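Local coordinates for esterase (Xanthomonas oryzae pv. oryzae, PDB 3H2G), which hydrolyses ester bonds as a cell wall-degrading esterase, a virulence factor that this bacterial pathogen uses in infecting rice, at residues 80-86 / 119-125; 203-207 / 380-385; 328-332 / 384-388. One frame throughout, in Å; residues are numbered along the deposited sequence.

Contact 1: residues 80-86 / 119-125; sequences PLLGWGH and VVVGSDY
Ser123 O is held by two partners, a bridging water and His86 ND1: the water, which also bonds Trp84 O and His86 N, donates to Ser123 O at 2.7 Å, and His86 ND1 adds a weak, bent bond of 3.3 Å to Ser123 O. A second water joins Trp84 O to Ser123 N, so solvent replaces direct backbone pairing just where the strands splay apart. Upstream, 80-85 and 119-123 pair in parallel, Leu82 N and Trp84 N each reaching 2.7 Å to Val119 O and Val121 O respectively. Leu81 CD1 fits snugly between valine methyls, 3.5 Å from Val121 CG2 and 3.6 Å from Val119 CG1, on the side where helix 141-162 packs. Leu82, Val120 and Trp84 occupy the opposite face, Trp84 CB lying 4.0 Å from Val120 CG1. Beyond the paired part, His86, its CG between the backbone N and the carbonyl carbon (chi1 75°), lays its ring on Tyr125 in an offset stack, planes at 26°: His86 CE1 lies over the rim of one tyrosine face, and Tyr125 CE1 over the imidazole in return. His136 also stacks with Tyr125. Tyr125 OH meanwhile donates to His86 O, in the carbonyl plane on a lone pair, and is also bonded to Thr181, which fixes how the phenol sits. Ser123 OG accepts from Tyr125 N in an ST turn and bonds Tyr51 as well. Two helices lie between the paired strands in sequence, and 79-85 sits between 119-123 and 169-175: the swapped strand order at the heart of the alpha/beta-hydrolase sheet.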
ATOM      1  N   PRO A  80       9.323 -18.549  -0.481  1.00  5.08           N
ATOM      2  CA  PRO A  80       9.852 -17.216  -0.185  1.00  5.25           C
ATOM      3  C   PRO A  80       8.756 -16.500   0.613  1.00  6.09           C
ATOM      4  O   PRO A  80       7.583 -16.874   0.527  1.00  5.80           O
ATOM      5  CB  PRO A  80      10.046 -16.610  -1.571  1.00  5.83           C
ATOM      6  CG  PRO A  80       8.915 -17.221  -2.354  1.00  6.03           C
ATOM      7  CD  PRO A  80       8.962 -18.670  -1.906  1.00  6.05           C
ATOM      8  N   LEU A  81       9.134 -15.494   1.394  1.00  6.85           N
ATOM      9  CA  LEU A  81       8.171 -14.739   2.189  1.00  5.51           C
ATOM     10  C   LEU A  81       7.987 -13.363   1.563  1.00  6.37           C
ATOM     11  O   LEU A  81       8.928 -12.572   1.509  1.00  8.58           O
ATOM     12  CB  LEU A  81       8.670 -14.584   3.630  1.00  6.26           C
ATOM     13  CG  LEU A  81       7.773 -13.768   4.568  1.00  8.61           C
ATOM     14  CD1 LEU A  81       6.433 -14.458   4.723  1.00 12.03           C
ATOM     15  CD2 LEU A  81       8.447 -13.613   5.928  1.00 12.38           C
ATOM     16  N   LEU A  82       6.775 -13.082   1.093  1.00  5.54           N
ATOM     17  CA  LEU A  82       6.474 -11.802   0.458  1.00  6.84           C
ATOM     18  C   LEU A  82       5.618 -10.899   1.341  1.00  6.38           C
ATOM     19  O   LEU A  82       4.486 -11.243   1.677  1.00  6.12           O
ATOM     20  CB  LEU A  82       5.749 -12.038  -0.873  1.00  8.67           C
ATOM     21  CG  LEU A  82       5.275 -10.795  -1.634  1.00 11.12           C
ATOM     22  CD1 LEU A  82       6.473  -9.976  -2.076  1.00 12.78           C
ATOM     23  CD2 LEU A  82       4.448 -11.221  -2.843  1.00 14.62           C
ATOM     24  N   GLY A  83       6.174  -9.749   1.721  1.00  5.96           N
ATOM     25  CA  GLY A  83       5.439  -8.795   2.535  1.00  5.05           C
ATOM     26  C   GLY A  83       4.645  -7.931   1.576  1.00  5.49           C
ATOM     27  O   GLY A  83       5.187  -7.458   0.574  1.00  5.14           O
ATOM     28  N   TRP A  84       3.370  -7.716   1.881  1.00  4.10           N
ATOM     29  CA  TRP A  84       2.491  -6.949   1.009  1.00  4.68           C
ATOM     30  C   TRP A  84       1.863  -5.706   1.630  1.00  4.29           C
ATOM     31  O   TRP A  84       1.429  -5.721   2.784  1.00  4.24           O
ATOM     32  CB  TRP A  84       1.374  -7.871   0.494  1.00  4.51           C
ATOM     33  CG  TRP A  84       0.305  -7.173  -0.294  1.00  4.96           C
ATOM     34  CD1 TRP A  84      -0.905  -6.720   0.169  1.00  5.07           C
ATOM     35  CD2 TRP A  84       0.357  -6.828  -1.681  1.00  6.60           C
ATOM     36  NE1 TRP A  84      -1.604  -6.116  -0.849  1.00  4.79           N
ATOM     37  CE2 TRP A  84      -0.853  -6.167  -1.995  1.00  5.13           C
ATOM     38  CE3 TRP A  84       1.311  -7.012  -2.692  1.00  4.44           C
ATOM     39  CZ2 TRP A  84      -1.133  -5.689  -3.281  1.00  6.40           C
ATOM     40  CZ3 TRP A  84       1.032  -6.537  -3.971  1.00  3.69           C
ATOM     41  CH2 TRP A  84      -0.182  -5.883  -4.252  1.00  3.92           C
ATOM     42  N   GLY A  85       1.808  -4.634   0.845  1.00  5.60           N
ATOM     43  CA  GLY A  85       1.194  -3.398   1.299  1.00  3.69           C
ATOM     44  C   GLY A  85      -0.124  -3.185   0.563  1.00  5.47           C
ATOM     45  O   GLY A  85      -0.145  -3.113  -0.666  1.00  4.95           O
ATOM     46  N   HIS A  86      -1.228  -3.087   1.299  1.00  4.57           N
ATOM     47  CA  HIS A  86      -2.532  -2.890   0.666  1.00  4.02           C
ATOM     48  C   HIS A  86      -2.782  -1.425   0.309  1.00  3.54           C
ATOM     49  O   HIS A  86      -2.127  -0.528   0.838  1.00  4.88           O
ATOM     50  CB  HIS A  86      -3.661  -3.424   1.570  1.00  4.92           C
ATOM     51  CG  HIS A  86      -3.978  -2.557   2.750  1.00  5.18           C
ATOM     52  ND1 HIS A  86      -3.797  -2.974   4.052  1.00  8.45           N
ATOM     53  CD2 HIS A  86      -4.536  -1.325   2.827  1.00  3.20           C
ATOM     54  CE1 HIS A  86      -4.234  -2.039   4.878  1.00  5.02           C
ATOM     55  NE2 HIS A  86      -4.688  -1.028   4.160  1.00  6.78           N
ATOM     56  N   VAL A 119       4.573 -17.197   0.095  1.00  5.54           N
ATOM     57  CA  VAL A 119       3.893 -17.009   1.370  1.00  5.57           C
ATOM     58  C   VAL A 119       3.657 -15.502   1.379  1.00  6.04           C
ATOM     59  O   VAL A 119       4.592 -14.725   1.176  1.00  7.32           O
ATOM     60  CB  VAL A 119       4.782 -17.412   2.567  1.00  5.44           C
ATOM     61  CG1 VAL A 119       4.102 -17.028   3.879  1.00  5.86           C
ATOM     62  CG2 VAL A 119       5.032 -18.910   2.542  1.00  8.27           C
ATOM     63  N   VAL A 120       2.413 -15.086   1.583  1.00  5.39           N
ATOM     64  CA  VAL A 120       2.095 -13.666   1.566  1.00  5.61           C
ATOM     65  C   VAL A 120       1.631 -13.157   2.921  1.00  6.41           C
ATOM     66  O   VAL A 120       0.724 -13.721   3.526  1.00  5.59           O
ATOM     67  CB  VAL A 120       0.998 -13.358   0.517  1.00  5.97           C
ATOM     68  CG1 VAL A 120       0.752 -11.853   0.446  1.00  6.83           C
ATOM     69  CG2 VAL A 120       1.413 -13.887  -0.846  1.00  3.65           C
ATOM     70  N   VAL A 121       2.267 -12.087   3.388  1.00  5.75           N
ATOM     71  CA  VAL A 121       1.918 -11.486   4.668  1.00  5.03           C
ATOM     72  C   VAL A 121       1.640 -10.004   4.476  1.00  4.74           C
ATOM     73  O   VAL A 121       2.446  -9.288   3.884  1.00  3.99           O
ATOM     74  CB  VAL A 121       3.060 -11.614   5.695  1.00  7.94           C
ATOM     75  CG1 VAL A 121       2.612 -11.027   7.032  1.00  7.45           C
ATOM     76  CG2 VAL A 121       3.460 -13.069   5.856  1.00  9.79           C
ATOM     77  N   GLY A 122       0.501  -9.546   4.982  1.00  5.32           N
ATOM     78  CA  GLY A 122       0.163  -8.141   4.856  1.00  5.64           C
ATOM     79  C   GLY A 122      -0.425  -7.597   6.144  1.00  5.47           C
ATOM     80  O   GLY A 122      -1.216  -8.268   6.802  1.00  5.92           O
ATOM     81  N   SER A 123      -0.013  -6.395   6.525  1.00  4.89           N
ATOM     82  CA  SER A 123      -0.540  -5.764   7.726  1.00  3.71           C
ATOM     83  C   SER A 123      -1.740  -4.936   7.309  1.00  5.32           C
ATOM     84  O   SER A 123      -1.766  -4.408   6.203  1.00  5.40           O
ATOM     85  CB  SER A 123       0.503  -4.834   8.351  1.00  5.13           C
ATOM     86  OG  SER A 123      -0.079  -4.039   9.374  1.00  5.14           O
ATOM     87  N   ASP A 124      -2.741  -4.827   8.180  1.00  5.66           N
ATOM     88  CA  ASP A 124      -3.893  -4.001   7.857  1.00  5.86           C
ATOM     89  C   ASP A 124      -3.526  -2.542   8.124  1.00  6.12           C
ATOM     90  O   ASP A 124      -4.266  -1.632   7.757  1.00  5.72           O
ATOM     91  CB  ASP A 124      -5.114  -4.409   8.686  1.00  5.93           C
ATOM     92  CG  ASP A 124      -5.740  -5.700   8.194  1.00  5.94           C
ATOM     93  OD1 ASP A 124      -5.916  -5.836   6.963  1.00  5.10           O
ATOM     94  OD2 ASP A 124      -6.061  -6.574   9.025  1.00  6.78           O
ATOM     95  N   TYR A 125      -2.363  -2.342   8.749  1.00  6.45           N
ATOM     96  CA  TYR A 125      -1.831  -1.016   9.092  1.00  5.15           C
ATOM     97  C   TYR A 125      -2.374  -0.505  10.424  1.00  6.18           C
ATOM     98  O   TYR A 125      -3.405  -0.969  10.903  1.00  5.86           O
ATOM     99  CB  TYR A 125      -2.178   0.033   8.025  1.00  4.86           C
ATOM    100  CG  TYR A 125      -1.624  -0.194   6.635  1.00  5.15           C
ATOM    101  CD1 TYR A 125      -2.159   0.494   5.545  1.00  4.86           C
ATOM    102  CD2 TYR A 125      -0.561  -1.071   6.404  1.00  4.87           C
ATOM    103  CE1 TYR A 125      -1.658   0.321   4.264  1.00  5.90           C
ATOM    104  CE2 TYR A 125      -0.045  -1.250   5.114  1.00  5.65           C
ATOM    105  CZ  TYR A 125      -0.603  -0.548   4.051  1.00  5.40           C
ATOM    106  OH  TYR A 125      -0.110  -0.704   2.773  1.00  6.38           O
TER
HETATM  107  O   HOH W   1      -1.016  -4.853   3.631  1.00  5.45           O
HETATM  108  O   HOH W   2       1.897  -4.561   5.235  1.00  6.67           O

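Contact 2: residues 203-207 / 380-385; sequences APISG and TKESCI
No flat group takes part where Ile205 and Cys384 meet, carbon to carbon. Ile205 CG2 lies 3.4 Å from Cys384 CB, a closeness that is doubtful because the same CB sits too near Thr380 O in the model. The other branch of Ile205 runs alongside the helix: CD1 of Ile205 ends 3.9 Å from Ile385 CG1 and lies near the backbone N of the same isoleucine. With CG1 of Ile205 beside its own backbone N (chi1 -58°) and CG2 beside the carbonyl carbon, the two branches straddle Cys384 CB. This is the sheet-to-helix seam of the alpha/beta-hydrolase fold, where the C-terminal helix 376-396 packs against strand 198-205; the axes of 203-205 and 380-385 run roughly antiparallel, 9.4 Å apart at their closest. Next the chain turns at Ser206, whose phi and psi are both positive, and this turn directs its side chain at the first part of the helix. There the two hydroxyls come together, Ser206 OG and Thr380 OG1 being 2.7 Å apart, a bond whose proton has another acceptor nearby. Thr380 OG1 is tucked between its own N and carbonyl carbon (chi1 68°), and it also bonds His377 O, one turn back. The Ser206 side chain in turn touches His377 and Asp336, whose arrangement with Ser176 is consistent with a Ser-His-Asp catalytic triad. At the far end of the segment, the Ile385 side chain packs on helix 108-114.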
ATOM      1  N   ALA A 203       9.079  -4.989  -5.383  1.00  4.13           N
ATOM      2  CA  ALA A 203       8.317  -4.565  -6.555  1.00  5.21           C
ATOM      3  C   ALA A 203       7.137  -3.662  -6.205  1.00  5.40           C
ATOM      4  O   ALA A 203       5.980  -4.094  -6.233  1.00  4.60           O
ATOM      5  CB  ALA A 203       7.823  -5.796  -7.335  1.00  4.57           C
ATOM      6  N   PRO A 204       7.414  -2.393  -5.859  1.00  5.63           N
ATOM      7  CA  PRO A 204       6.342  -1.447  -5.514  1.00  5.24           C
ATOM      8  C   PRO A 204       5.483  -1.212  -6.754  1.00  6.62           C
ATOM      9  O   PRO A 204       6.011  -1.085  -7.862  1.00  6.66           O
ATOM     10  CB  PRO A 204       7.105  -0.183  -5.112  1.00  6.36           C
ATOM     11  CG  PRO A 204       8.431  -0.709  -4.640  1.00  6.48           C
ATOM     12  CD  PRO A 204       8.739  -1.785  -5.649  1.00  6.02           C
ATOM     13  N   ILE A 205       4.169  -1.143  -6.568  1.00  4.44           N
ATOM     14  CA  ILE A 205       3.251  -0.940  -7.683  1.00  5.67           C
ATOM     15  C   ILE A 205       2.434   0.351  -7.578  1.00  4.92           C
ATOM     16  O   ILE A 205       1.743   0.583  -6.591  1.00  4.43           O
ATOM     17  CB  ILE A 205       2.263  -2.127  -7.791  1.00  5.70           C
ATOM     18  CG1 ILE A 205       3.039  -3.433  -7.977  1.00  4.91           C
ATOM     19  CG2 ILE A 205       1.291  -1.904  -8.948  1.00  5.52           C
ATOM     20  CD1 ILE A 205       2.176  -4.682  -7.811  1.00  5.15           C
ATOM     21  N   SER A 206       2.527   1.186  -8.606  1.00  6.15           N
ATOM     22  CA  SER A 206       1.776   2.440  -8.672  1.00  6.58           C
ATOM     23  C   SER A 206       1.775   3.262  -7.383  1.00  6.55           C
ATOM     24  O   SER A 206       0.739   3.797  -6.978  1.00  6.07           O
ATOM     25  CB  SER A 206       0.335   2.139  -9.090  1.00  7.93           C
ATOM     26  OG  SER A 206       0.314   1.371 -10.285  1.00  6.84           O
ATOM     27  N   GLY A 207       2.939   3.375  -6.751  1.00  4.87           N
ATOM     28  CA  GLY A 207       3.037   4.139  -5.519  1.00  4.89           C
ATOM     29  C   GLY A 207       3.496   5.576  -5.718  1.00  4.74           C
ATOM     30  O   GLY A 207       4.249   5.868  -6.648  1.00  6.28           O
ATOM     31  N   THR A 380      -3.816  -1.508 -12.687  1.00  9.96           N
ATOM     32  CA  THR A 380      -2.424  -1.886 -12.444  1.00  9.39           C
ATOM     33  C   THR A 380      -2.221  -2.894 -11.327  1.00  9.52           C
ATOM     34  O   THR A 380      -1.183  -3.546 -11.269  1.00  9.96           O
ATOM     35  CB  THR A 380      -1.534  -0.658 -12.131  1.00  9.46           C
ATOM     36  OG1 THR A 380      -1.905  -0.098 -10.864  1.00  9.76           O
ATOM     37  CG2 THR A 380      -1.683   0.399 -13.215  1.00  8.80           C
ATOM     38  N   LYS A 381      -3.199  -3.030 -10.436  1.00  9.70           N
ATOM     39  CA  LYS A 381      -3.048  -3.966  -9.331  1.00  9.92           C
ATOM     40  C   LYS A 381      -2.747  -5.385  -9.805  1.00 10.07           C
ATOM     41  O   LYS A 381      -1.683  -5.923  -9.503  1.00 10.09           O
ATOM     42  CB  LYS A 381      -4.294  -3.975  -8.443  1.00 10.27           C
ATOM     43  CG  LYS A 381      -4.111  -4.817  -7.185  1.00 13.81           C
ATOM     44  CD  LYS A 381      -5.404  -4.916  -6.395  1.00 16.71           C
ATOM     45  CE  LYS A 381      -5.232  -5.790  -5.172  1.00 19.15           C
ATOM     46  NZ  LYS A 381      -6.527  -5.991  -4.462  1.00 18.99           N
ATOM     47  N   GLU A 382      -3.663  -5.997 -10.550  1.00  8.62           N
ATOM     48  CA  GLU A 382      -3.404  -7.355 -11.011  1.00  9.73           C
ATOM     49  C   GLU A 382      -2.412  -7.423 -12.164  1.00  8.22           C
ATOM     50  O   GLU A 382      -1.573  -8.318 -12.202  1.00  7.75           O
ATOM     51  CB  GLU A 382      -4.698  -8.073 -11.404  1.00 11.38           C
ATOM     52  CG  GLU A 382      -4.442  -9.517 -11.836  1.00 14.53           C
ATOM     53  CD  GLU A 382      -5.707 -10.329 -12.010  1.00 19.09           C
ATOM     54  OE1 GLU A 382      -6.627  -9.855 -12.710  1.00 21.43           O
ATOM     55  OE2 GLU A 382      -5.774 -11.450 -11.457  1.00 18.67           O
ATOM     56  N   SER A 383      -2.498  -6.481 -13.103  1.00  8.80           N
ATOM     57  CA  SER A 383      -1.583  -6.474 -14.244  1.00  8.29           C
ATOM     58  C   SER A 383      -0.129  -6.414 -13.789  1.00  7.57           C
ATOM     59  O   SER A 383       0.723  -7.157 -14.283  1.00  6.98           O
ATOM     60  CB  SER A 383      -1.877  -5.282 -15.161  1.00 10.19           C
ATOM     61  OG  SER A 383      -3.132  -5.433 -15.800  1.00 17.40           O
ATOM     62  N   CYS A 384       0.152  -5.517 -12.852  1.00  5.84           N
ATOM     63  CA  CYS A 384       1.504  -5.371 -12.333  1.00  5.94           C
ATOM     64  C   CYS A 384       1.928  -6.539 -11.453  1.00  5.24           C
ATOM     65  O   CYS A 384       3.091  -6.935 -11.466  1.00  4.26           O
ATOM     66  CB  CYS A 384       1.633  -4.067 -11.552  1.00  6.23           C
ATOM     67  SG  CYS A 384       2.029  -2.621 -12.580  1.00  6.93           S
ATOM     68  N   ILE A 385       0.998  -7.085 -10.672  1.00  5.72           N
ATOM     69  CA  ILE A 385       1.345  -8.227  -9.831  1.00  5.94           C
ATOM     70  C   ILE A 385       1.875  -9.328 -10.750  1.00  6.59           C
ATOM     71  O   ILE A 385       2.902  -9.947 -10.468  1.00  4.50           O
ATOM     72  CB  ILE A 385       0.117  -8.756  -9.045  1.00  6.91           C
ATOM     73  CG1 ILE A 385      -0.164  -7.841  -7.849  1.00  5.69           C
ATOM     74  CG2 ILE A 385       0.367 -10.184  -8.569  1.00  5.56           C
ATOM     75  CD1 ILE A 385      -1.427  -8.191  -7.084  1.00  5.29           C
TER

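Contact 3: residues 328-332 / 384-388; sequences TLLCG and CIVVV
Cys331 and Cys384 are joined by a disulfide, SG to SG 2.0 Å, that ties strand 328-332 to the helix running roughly antiparallel beside it. The Cys331 SG stands opposite its own backbone N across the CA–CB bond (chi1 -171°), which carries the sulfur toward the helix. Cys384 sends its sulfur to meet it, and the bridge is twisted by -84° about the S–S bond, close to the quarter turn that disulfides prefer, so the S–S torsion itself is near its preferred value. The sulfur of Cys384 stays near the strand backbone, 3.5 Å from Gly332 N. One helical turn further on, Val388 comes up beside the bridge. Its chi1 of -60° is the less usual choice for a valine in a helix; it sets CG1 beside the backbone N and against the strand, 3.7 Å from Cys331 CB. The same methyl serves Leu329, whose CD2 reaches to 4.1 Å from Val388 CG1. Leu329 is extended, CG anti to its N, and its side chain crosses the valine at a slant, CD2 also lying over Val388 CA. Leu329 and Cys331, two residues apart on the strand, thus turn to the same face of the sheet and meet residues four apart on the helix. Round the sulfurs, Thr364 and Val362 add further packing. No hydrogen bond spans the two segments: a covalent link amid buried hydrocarbon holds helix and strand together, and its cystine would be expected to stabilise the folded protein rather than take part in ester hydrolysis.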
ATOM      1  N   THR A 328      15.161  -4.036  -7.582  1.00  6.75           N
ATOM      2  CA  THR A 328      13.822  -3.471  -7.500  1.00  7.87           C
ATOM      3  C   THR A 328      13.193  -3.219  -8.860  1.00  7.28           C
ATOM      4  O   THR A 328      13.875  -2.847  -9.813  1.00  8.81           O
ATOM      5  CB  THR A 328      13.869  -2.139  -6.719  1.00  6.24           C
ATOM      6  OG1 THR A 328      14.532  -2.351  -5.467  1.00  6.36           O
ATOM      7  CG2 THR A 328      12.466  -1.606  -6.454  1.00  6.97           C
ATOM      8  N   LEU A 329      11.884  -3.428  -8.940  1.00  6.81           N
ATOM      9  CA  LEU A 329      11.147  -3.204 -10.173  1.00  5.87           C
ATOM     10  C   LEU A 329       9.893  -2.398  -9.871  1.00  6.49           C
ATOM     11  O   LEU A 329       8.964  -2.888  -9.231  1.00  6.53           O
ATOM     12  CB  LEU A 329      10.757  -4.536 -10.826  1.00  5.80           C
ATOM     13  CG  LEU A 329       9.975  -4.424 -12.143  1.00  5.45           C
ATOM     14  CD1 LEU A 329      10.753  -3.564 -13.140  1.00  6.74           C
ATOM     15  CD2 LEU A 329       9.732  -5.815 -12.711  1.00  7.37           C
ATOM     16  N   LEU A 330       9.882  -1.147 -10.316  1.00  5.91           N
ATOM     17  CA  LEU A 330       8.731  -0.281 -10.103  1.00  6.22           C
ATOM     18  C   LEU A 330       7.771  -0.501 -11.263  1.00  5.46           C
ATOM     19  O   LEU A 330       8.162  -0.402 -12.424  1.00  8.54           O
ATOM     20  CB  LEU A 330       9.177   1.182 -10.053  1.00  6.48           C
ATOM     21  CG  LEU A 330      10.272   1.525  -9.038  1.00  6.41           C
ATOM     22  CD1 LEU A 330      10.559   3.016  -9.087  1.00  6.61           C
ATOM     23  CD2 LEU A 330       9.835   1.115  -7.639  1.00  9.02           C
ATOM     24  N   CYS A 331       6.521  -0.816 -10.953  1.00  5.22           N
ATOM     25  CA  CYS A 331       5.534  -1.057 -11.995  1.00  5.33           C
ATOM     26  C   CYS A 331       4.402  -0.050 -11.900  1.00  5.67           C
ATOM     27  O   CYS A 331       4.045   0.408 -10.814  1.00  4.27           O
ATOM     28  CB  CYS A 331       4.981  -2.479 -11.873  1.00  5.41           C
ATOM     29  SG  CYS A 331       3.909  -3.049 -13.239  1.00  8.30           S
ATOM     30  N   GLY A 332       3.846   0.294 -13.053  1.00  6.66           N
ATOM     31  CA  GLY A 332       2.756   1.243 -13.098  1.00  7.19           C
ATOM     32  C   GLY A 332       2.264   1.348 -14.524  1.00  7.72           C
ATOM     33  O   GLY A 332       2.672   0.565 -15.381  1.00  7.95           O
ATOM     34  N   CYS A 384       0.152  -5.517 -12.852  1.00  5.84           N
ATOM     35  CA  CYS A 384       1.504  -5.371 -12.333  1.00  5.94           C
ATOM     36  C   CYS A 384       1.928  -6.539 -11.453  1.00  5.24           C
ATOM     37  O   CYS A 384       3.091  -6.935 -11.466  1.00  4.26           O
ATOM     38  CB  CYS A 384       1.633  -4.067 -11.552  1.00  6.23           C
ATOM     39  SG  CYS A 384       2.029  -2.621 -12.580  1.00  6.93           S
ATOM     40  N   ILE A 385       0.998  -7.085 -10.672  1.00  5.72           N
ATOM     41  CA  ILE A 385       1.345  -8.227  -9.831  1.00  5.94           C
ATOM     42  C   ILE A 385       1.875  -9.328 -10.750  1.00  6.59           C
ATOM     43  O   ILE A 385       2.902  -9.947 -10.468  1.00  4.50           O
ATOM     44  CB  ILE A 385       0.117  -8.756  -9.045  1.00  6.91           C
ATOM     45  CG1 ILE A 385      -0.164  -7.841  -7.849  1.00  5.69           C
ATOM     46  CG2 ILE A 385       0.367 -10.184  -8.569  1.00  5.56           C
ATOM     47  CD1 ILE A 385      -1.427  -8.191  -7.084  1.00  5.29           C
ATOM     48  N   VAL A 386       1.174  -9.556 -11.856  1.00  5.68           N
ATOM     49  CA  VAL A 386       1.583 -10.581 -12.808  1.00  6.41           C
ATOM     50  C   VAL A 386       2.939 -10.256 -13.428  1.00  6.64           C
ATOM     51  O   VAL A 386       3.826 -11.106 -13.471  1.00  6.43           O
ATOM     52  CB  VAL A 386       0.530 -10.749 -13.927  1.00  7.15           C
ATOM     53  CG1 VAL A 386       1.062 -11.665 -15.025  1.00  6.99           C
ATOM     54  CG2 VAL A 386      -0.749 -11.325 -13.341  1.00  7.70           C
ATOM     55  N   VAL A 387       3.103  -9.018 -13.888  1.00  6.64           N
ATOM     56  CA  VAL A 387       4.355  -8.595 -14.514  1.00  7.45           C
ATOM     57  C   VAL A 387       5.578  -8.647 -13.602  1.00  7.42           C
ATOM     58  O   VAL A 387       6.622  -9.170 -13.998  1.00  8.30           O
ATOM     59  CB  VAL A 387       4.222  -7.164 -15.095  1.00  6.97           C
ATOM     60  CG1 VAL A 387       5.590  -6.627 -15.506  1.00 10.22           C
ATOM     61  CG2 VAL A 387       3.286  -7.189 -16.296  1.00  7.94           C
ATOM     62  N   VAL A 388       5.464  -8.108 -12.391  1.00  7.10           N
ATOM     63  CA  VAL A 388       6.605  -8.113 -11.479  1.00  6.54           C
ATOM     64  C   VAL A 388       6.953  -9.528 -11.015  1.00  6.32           C
ATOM     65  O   VAL A 388       8.122  -9.846 -10.805  1.00  6.61           O
ATOM     66  CB  VAL A 388       6.359  -7.198 -10.255  1.00  7.35           C
ATOM     67  CG1 VAL A 388       6.120  -5.764 -10.728  1.00  5.18           C
ATOM     68  CG2 VAL A 388       5.183  -7.698  -9.441  1.00  6.65           C
TER

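In the fold
All three contacts draw on one sheet, and helix 376-396 serves both contact 2 and contact 3, whose centres are about 5 Å apart. Their strands are neighbours: Ser206 N lies 2.8 Å from Cys331 O and Pro204 O 3.1 Å from Cys331 N, both probable hydrogen bonds. Contact 1, its centre about 14 Å from that of contact 2, reaches the same helix through Trp84 CH2, 3.9 Å from Ile385 CD1. Trp84 also touches the apparent nucleophile elbow around Ser176. Asp336 follows strand 328-332 and His377 stands at the start of the helix; contact 2 touches this probable catalytic triad through Ser206, while contact 3 lies near it.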